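Local coordinates for hemolysin activator protein CdiB (Acinetobacter baumannii ACICU, PDB 6WIL) that probably secretes a contact-dependent growth inhibition toxin across the outer membrane, as a two-partner secretion transporter of the Omp85 superfamily, at residues Gly512-Gly522 / Ala534-Ser545. Numbering follows the deposited sequence.
Sequences GQRYLLGSVLG and AFTGRGLIAPDS
Leu517 faces two residues at once, Leu540 and Ile541, in a classic beta bulge of an antiparallel hairpin. Its carbonyl O accepts from both backbone nitrogens, at 2.6 Å from Leu540 N and 3.1 Å from Ile541 N, while Leu517 N donates to Ile541 O. With CG anti to the backbone N (chi1 174°), the Leu517 side chain slants across Leu540, Leu517 CD2 lying 3.7 Å from Leu540 CB; Leu517 CB meets Ile541 CB. These branched apolar chains suit the surface round the bulge. Ile541 CG2 then abuts the edge of the Tyr515 ring, in its plane.

Beyond the bulge, Ser519 pairs with Arg538 and Leu521 with Thr536 through reciprocal backbone bonds. On the face opposite Leu517 and Ser519, Val520 CG1 packs 3.6 Å from Phe535 CB. Gly522 and Gly537, lacking side chains, let the strands come close: Gly522 CA lies 3.8 Å from Phe535 CA. Past the strand ends, the compact ring of Pro543 fits against Gln513, and Ser545 OG gives Gln513 OE1 a weak hydrogen bond.

Tyr515 OH is hydrogen-bonded to Gln501 OE1, and Ser519's small hydroxyl to Ala498 O, both on strand 493-505. That strand flanks 515-526, and 550-559 flanks 530-541, placing the hairpin within the 16-stranded transmembrane barrel.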
ATOM      1  N   GLY A 512     -29.127   2.621 -19.458  1.00 90.68           N
ATOM      2  CA  GLY A 512     -29.366   4.045 -19.540  1.00 94.95           C
ATOM      3  C   GLY A 512     -29.046   4.817 -18.279  1.00 85.78           C
ATOM      4  O   GLY A 512     -28.976   6.054 -18.328  1.00 83.94           O
ATOM      5  N   GLN A 513     -28.852   4.134 -17.149  1.00 77.39           N
ATOM      6  CA  GLN A 513     -28.482   4.754 -15.883  1.00 84.64           C
ATOM      7  C   GLN A 513     -27.159   4.209 -15.363  1.00 81.30           C
ATOM      8  O   GLN A 513     -26.993   4.012 -14.161  1.00 77.06           O
ATOM      9  CB  GLN A 513     -29.585   4.553 -14.843  1.00 88.81           C
ATOM     10  CG  GLN A 513     -30.951   5.020 -15.297  1.00 92.55           C
ATOM     11  CD  GLN A 513     -31.760   5.612 -14.166  1.00 82.04           C
ATOM     12  OE1 GLN A 513     -31.433   5.431 -12.995  1.00 84.20           O
ATOM     13  NE2 GLN A 513     -32.816   6.341 -14.510  1.00 79.16           N
ATOM     14  N   ARG A 514     -26.211   3.970 -16.257  1.00 78.75           N
ATOM     15  CA  ARG A 514     -25.014   3.221 -15.921  1.00 69.80           C
ATOM     16  C   ARG A 514     -23.747   4.066 -15.916  1.00 58.28           C
ATOM     17  O   ARG A 514     -22.653   3.514 -15.757  1.00 72.70           O
ATOM     18  CB  ARG A 514     -24.847   2.054 -16.898  1.00 66.14           C
ATOM     19  CG  ARG A 514     -26.149   1.349 -17.262  1.00 77.46           C
ATOM     20  CD  ARG A 514     -25.896   0.193 -18.221  1.00 82.17           C
ATOM     21  NE  ARG A 514     -25.262   0.638 -19.461  1.00100.10           N
ATOM     22  CZ  ARG A 514     -25.005  -0.154 -20.498  1.00 92.81           C
ATOM     23  NH1 ARG A 514     -24.423   0.341 -21.581  1.00 74.63           N
ATOM     24  NH2 ARG A 514     -25.329  -1.439 -20.452  1.00 86.36           N
ATOM     25  N   TYR A 515     -23.854   5.382 -16.084  1.00 47.26           N
ATOM     26  CA  TYR A 515     -22.672   6.205 -16.286  1.00 47.24           C
ATOM     27  C   TYR A 515     -22.804   7.542 -15.571  1.00 58.31           C
ATOM     28  O   TYR A 515     -23.871   8.161 -15.575  1.00 57.88           O
ATOM     29  CB  TYR A 515     -22.418   6.444 -17.777  1.00 42.34           C
ATOM     30  CG  TYR A 515     -21.142   7.199 -18.054  1.00 51.88           C
ATOM     31  CD1 TYR A 515     -19.918   6.551 -18.034  1.00 54.85           C
ATOM     32  CD2 TYR A 515     -21.160   8.559 -18.335  1.00 54.40           C
ATOM     33  CE1 TYR A 515     -18.743   7.229 -18.288  1.00 55.50           C
ATOM     34  CE2 TYR A 515     -19.986   9.250 -18.590  1.00 49.96           C
ATOM     35  CZ  TYR A 515     -18.779   8.577 -18.564  1.00 53.84           C
ATOM     36  OH  TYR A 515     -17.602   9.247 -18.815  1.00 48.99           O
ATOM     37  N   LEU A 516     -21.701   7.981 -14.968  1.00 59.32           N
ATOM     38  CA  LEU A 516     -21.607   9.284 -14.327  1.00 52.53           C
ATOM     39  C   LEU A 516     -20.312   9.958 -14.750  1.00 44.72           C
ATOM     40  O   LEU A 516     -19.275   9.304 -14.882  1.00 54.51           O
ATOM     41  CB  LEU A 516     -21.653   9.172 -12.798  1.00 53.33           C
ATOM     42  CG  LEU A 516     -23.013   8.896 -12.155  1.00 50.29           C
ATOM     43  CD1 LEU A 516     -22.880   8.742 -10.649  1.00 47.83           C
ATOM     44  CD2 LEU A 516     -24.009   9.991 -12.499  1.00 47.45           C
ATOM     45  N   LEU A 517     -20.383  11.270 -14.965  1.00 53.58           N
ATOM     46  CA  LEU A 517     -19.210  12.077 -15.279  1.00 49.32           C
ATOM     47  C   LEU A 517     -19.312  13.376 -14.499  1.00 61.99           C
ATOM     48  O   LEU A 517     -20.232  14.168 -14.726  1.00 54.26           O
ATOM     49  CB  LEU A 517     -19.106  12.360 -16.781  1.00 58.82           C
ATOM     50  CG  LEU A 517     -17.993  13.329 -17.195  1.00 58.45           C
ATOM     51  CD1 LEU A 517     -16.631  12.667 -17.135  1.00 44.97           C
ATOM     52  CD2 LEU A 517     -18.250  13.913 -18.576  1.00 55.39           C
ATOM     53  N   GLY A 518     -18.378  13.585 -13.576  1.00 50.51           N
ATOM     54  CA  GLY A 518     -18.341  14.808 -12.799  1.00 51.94           C
ATOM     55  C   GLY A 518     -17.002  15.505 -12.910  1.00 62.53           C
ATOM     56  O   GLY A 518     -16.010  14.894 -13.323  1.00 64.58           O
ATOM     57  N   SER A 519     -16.958  16.786 -12.556  1.00 51.46           N
ATOM     58  CA  SER A 519     -15.719  17.544 -12.595  1.00 59.07           C
ATOM     59  C   SER A 519     -15.630  18.420 -11.355  1.00 63.70           C
ATOM     60  O   SER A 519     -16.645  18.866 -10.817  1.00 59.33           O
ATOM     61  CB  SER A 519     -15.614  18.402 -13.862  1.00 65.97           C
ATOM     62  OG  SER A 519     -14.298  18.902 -14.022  1.00 67.77           O
ATOM     63  N   VAL A 520     -14.399  18.661 -10.910  1.00 62.15           N
ATOM     64  CA  VAL A 520     -14.134  19.370  -9.664  1.00 56.83           C
ATOM     65  C   VAL A 520     -12.959  20.316  -9.872  1.00 53.39           C
ATOM     66  O   VAL A 520     -11.974  19.964 -10.528  1.00 52.08           O
ATOM     67  CB  VAL A 520     -13.856  18.380  -8.510  1.00 53.09           C
ATOM     68  CG1 VAL A 520     -13.023  19.027  -7.415  1.00 61.85           C
ATOM     69  CG2 VAL A 520     -15.162  17.864  -7.939  1.00 57.61           C
ATOM     70  N   LEU A 521     -13.074  21.524  -9.322  1.00 66.09           N
ATOM     71  CA  LEU A 521     -11.990  22.498  -9.298  1.00 58.34           C
ATOM     72  C   LEU A 521     -11.851  23.025  -7.877  1.00 57.86           C
ATOM     73  O   LEU A 521     -12.847  23.420  -7.262  1.00 59.70           O
ATOM     74  CB  LEU A 521     -12.259  23.649 -10.274  1.00 66.12           C
ATOM     75  CG  LEU A 521     -11.180  24.729 -10.391  1.00 75.22           C
ATOM     76  CD1 LEU A 521      -9.930  24.180 -11.060  1.00 60.59           C
ATOM     77  CD2 LEU A 521     -11.711  25.940 -11.142  1.00 77.51           C
ATOM     78  N   GLY A 522     -10.629  23.022  -7.354  1.00 50.07           N
ATOM     79  CA  GLY A 522     -10.433  23.437  -5.985  1.00 49.70           C
ATOM     80  C   GLY A 522      -8.989  23.763  -5.672  1.00 58.80           C
ATOM     81  O   GLY A 522      -8.136  23.816  -6.560  1.00 60.57           O
ATOM     82  N   ALA A 534     -10.736  22.936  -0.254  1.00 64.09           N
ATOM     83  CA  ALA A 534     -12.011  23.461  -0.714  1.00 63.16           C
ATOM     84  C   ALA A 534     -12.155  23.201  -2.204  1.00 56.88           C
ATOM     85  O   ALA A 534     -11.205  23.388  -2.968  1.00 56.26           O
ATOM     86  CB  ALA A 534     -12.132  24.962  -0.430  1.00 57.10           C
ATOM     87  N   PHE A 535     -13.345  22.768  -2.612  1.00 56.75           N
ATOM     88  CA  PHE A 535     -13.606  22.524  -4.022  1.00 56.34           C
ATOM     89  C   PHE A 535     -15.045  22.884  -4.344  1.00 53.80           C
ATOM     90  O   PHE A 535     -15.938  22.769  -3.499  1.00 58.44           O
ATOM     91  CB  PHE A 535     -13.336  21.062  -4.410  1.00 57.98           C
ATOM     92  CG  PHE A 535     -14.337  20.084  -3.851  1.00 55.79           C
ATOM     93  CD1 PHE A 535     -14.134  19.496  -2.615  1.00 43.48           C
ATOM     94  CD2 PHE A 535     -15.474  19.742  -4.571  1.00 60.14           C
ATOM     95  CE1 PHE A 535     -15.047  18.594  -2.102  1.00 51.53           C
ATOM     96  CE2 PHE A 535     -16.392  18.845  -4.061  1.00 50.73           C
ATOM     97  CZ  PHE A 535     -16.178  18.269  -2.825  1.00 58.40           C
ATOM     98  N   THR A 536     -15.258  23.321  -5.579  1.00 47.12           N
ATOM     99  CA  THR A 536     -16.587  23.450  -6.154  1.00 56.29           C
ATOM    100  C   THR A 536     -16.649  22.593  -7.410  1.00 60.63           C
ATOM    101  O   THR A 536     -15.706  22.574  -8.208  1.00 66.92           O
ATOM    102  CB  THR A 536     -16.926  24.910  -6.477  1.00 50.50           C
ATOM    103  OG1 THR A 536     -18.088  24.958  -7.313  1.00 64.90           O
ATOM    104  CG2 THR A 536     -15.763  25.596  -7.175  1.00 61.54           C
ATOM    105  N   GLY A 537     -17.752  21.862  -7.572  1.00 62.24           N
ATOM    106  CA  GLY A 537     -17.878  20.913  -8.658  1.00 58.17           C
ATOM    107  C   GLY A 537     -19.285  20.893  -9.222  1.00 65.50           C
ATOM    108  O   GLY A 537     -20.183  21.584  -8.736  1.00 66.33           O
ATOM    109  N   ARG A 538     -19.457  20.083 -10.265  1.00 62.45           N
ATOM    110  CA  ARG A 538     -20.757  19.905 -10.894  1.00 67.55           C
ATOM    111  C   ARG A 538     -20.767  18.574 -11.627  1.00 64.43           C
ATOM    112  O   ARG A 538     -19.718  18.062 -12.027  1.00 62.83           O
ATOM    113  CB  ARG A 538     -21.080  21.051 -11.861  1.00 68.20           C
ATOM    114  CG  ARG A 538     -20.395  20.934 -13.218  1.00 64.96           C
ATOM    115  CD  ARG A 538     -20.825  22.048 -14.158  1.00 65.34           C
ATOM    116  NE  ARG A 538     -22.244  22.366 -14.016  1.00 86.69           N
ATOM    117  CZ  ARG A 538     -23.229  21.686 -14.594  1.00 91.34           C
ATOM    118  NH1 ARG A 538     -24.490  22.055 -14.402  1.00 89.37           N
ATOM    119  NH2 ARG A 538     -22.958  20.637 -15.359  1.00 87.80           N
ATOM    120  N   GLY A 539     -21.966  18.017 -11.792  1.00 57.91           N
ATOM    121  CA  GLY A 539     -22.124  16.816 -12.594  1.00 69.26           C
ATOM    122  C   GLY A 539     -22.241  17.174 -14.064  1.00 64.00           C
ATOM    123  O   GLY A 539     -23.024  18.051 -14.442  1.00 67.36           O
ATOM    124  N   LEU A 540     -21.456  16.495 -14.899  1.00 49.97           N
ATOM    125  CA  LEU A 540     -21.439  16.786 -16.329  1.00 66.14           C
ATOM    126  C   LEU A 540     -22.403  15.898 -17.111  1.00 64.86           C
ATOM    127  O   LEU A 540     -23.266  16.403 -17.835  1.00 71.76           O
ATOM    128  CB  LEU A 540     -20.015  16.642 -16.876  1.00 58.53           C
ATOM    129  CG  LEU A 540     -19.002  17.615 -16.273  1.00 48.36           C
ATOM    130  CD1 LEU A 540     -17.642  17.440 -16.918  1.00 60.29           C
ATOM    131  CD2 LEU A 540     -19.488  19.048 -16.414  1.00 57.37           C
ATOM    132  N   ILE A 541     -22.273  14.580 -16.978  1.00 63.05           N
ATOM    133  CA  ILE A 541     -23.160  13.629 -17.635  1.00 49.29           C
ATOM    134  C   ILE A 541     -23.776  12.732 -16.576  1.00 49.64           C
ATOM    135  O   ILE A 541     -23.059  12.140 -15.760  1.00 58.03           O
ATOM    136  CB  ILE A 541     -22.422  12.794 -18.696  1.00 60.81           C
ATOM    137  CG1 ILE A 541     -22.066  13.667 -19.900  1.00 66.06           C
ATOM    138  CG2 ILE A 541     -23.271  11.601 -19.119  1.00 57.36           C
ATOM    139  CD1 ILE A 541     -23.255  14.416 -20.476  1.00 78.74           C
ATOM    140  N   ALA A 542     -25.102  12.629 -16.591  1.00 51.92           N
ATOM    141  CA  ALA A 542     -25.816  11.803 -15.631  1.00 51.82           C
ATOM    142  C   ALA A 542     -27.169  11.443 -16.217  1.00 70.29           C
ATOM    143  O   ALA A 542     -27.674  12.167 -17.082  1.00 61.29           O
ATOM    144  CB  ALA A 542     -25.993  12.533 -14.293  1.00 60.59           C
ATOM    145  N   PRO A 543     -27.773  10.339 -15.783  1.00 74.88           N
ATOM    146  CA  PRO A 543     -29.156  10.055 -16.172  1.00 72.57           C
ATOM    147  C   PRO A 543     -30.089  11.152 -15.685  1.00 79.74           C
ATOM    148  O   PRO A 543     -29.740  11.970 -14.829  1.00 77.65           O
ATOM    149  CB  PRO A 543     -29.457   8.718 -15.484  1.00 69.13           C
ATOM    150  CG  PRO A 543     -28.119   8.117 -15.234  1.00 74.50           C
ATOM    151  CD  PRO A 543     -27.190   9.254 -14.979  1.00 79.62           C
ATOM    152  N   ASP A 544     -31.297  11.157 -16.247  1.00 82.12           N
ATOM    153  CA  ASP A 544     -32.264  12.200 -15.918  1.00 86.06           C
ATOM    154  C   ASP A 544     -32.614  12.204 -14.435  1.00 73.72           C
ATOM    155  O   ASP A 544     -32.919  13.263 -13.875  1.00 73.64           O
ATOM    156  CB  ASP A 544     -33.523  12.026 -16.768  1.00 87.55           C
ATOM    157  CG  ASP A 544     -33.332  12.503 -18.196  1.00 85.72           C
ATOM    158  OD1 ASP A 544     -33.169  13.725 -18.397  1.00 73.83           O
ATOM    159  OD2 ASP A 544     -33.328  11.656 -19.114  1.00 98.93           O
ATOM    160  N   SER A 545     -32.566  11.043 -13.781  1.00 74.39           N
ATOM    161  CA  SER A 545     -32.915  10.954 -12.367  1.00 83.39           C
ATOM    162  C   SER A 545     -31.854  11.548 -11.449  1.00 85.53           C
ATOM    163  O   SER A 545     -32.084  11.604 -10.235  1.00 78.15           O
ATOM    164  CB  SER A 545     -33.174   9.495 -11.983  1.00 72.46           C
ATOM    165  OG  SER A 545     -32.008   8.708 -12.145  1.00 76.42           O
TER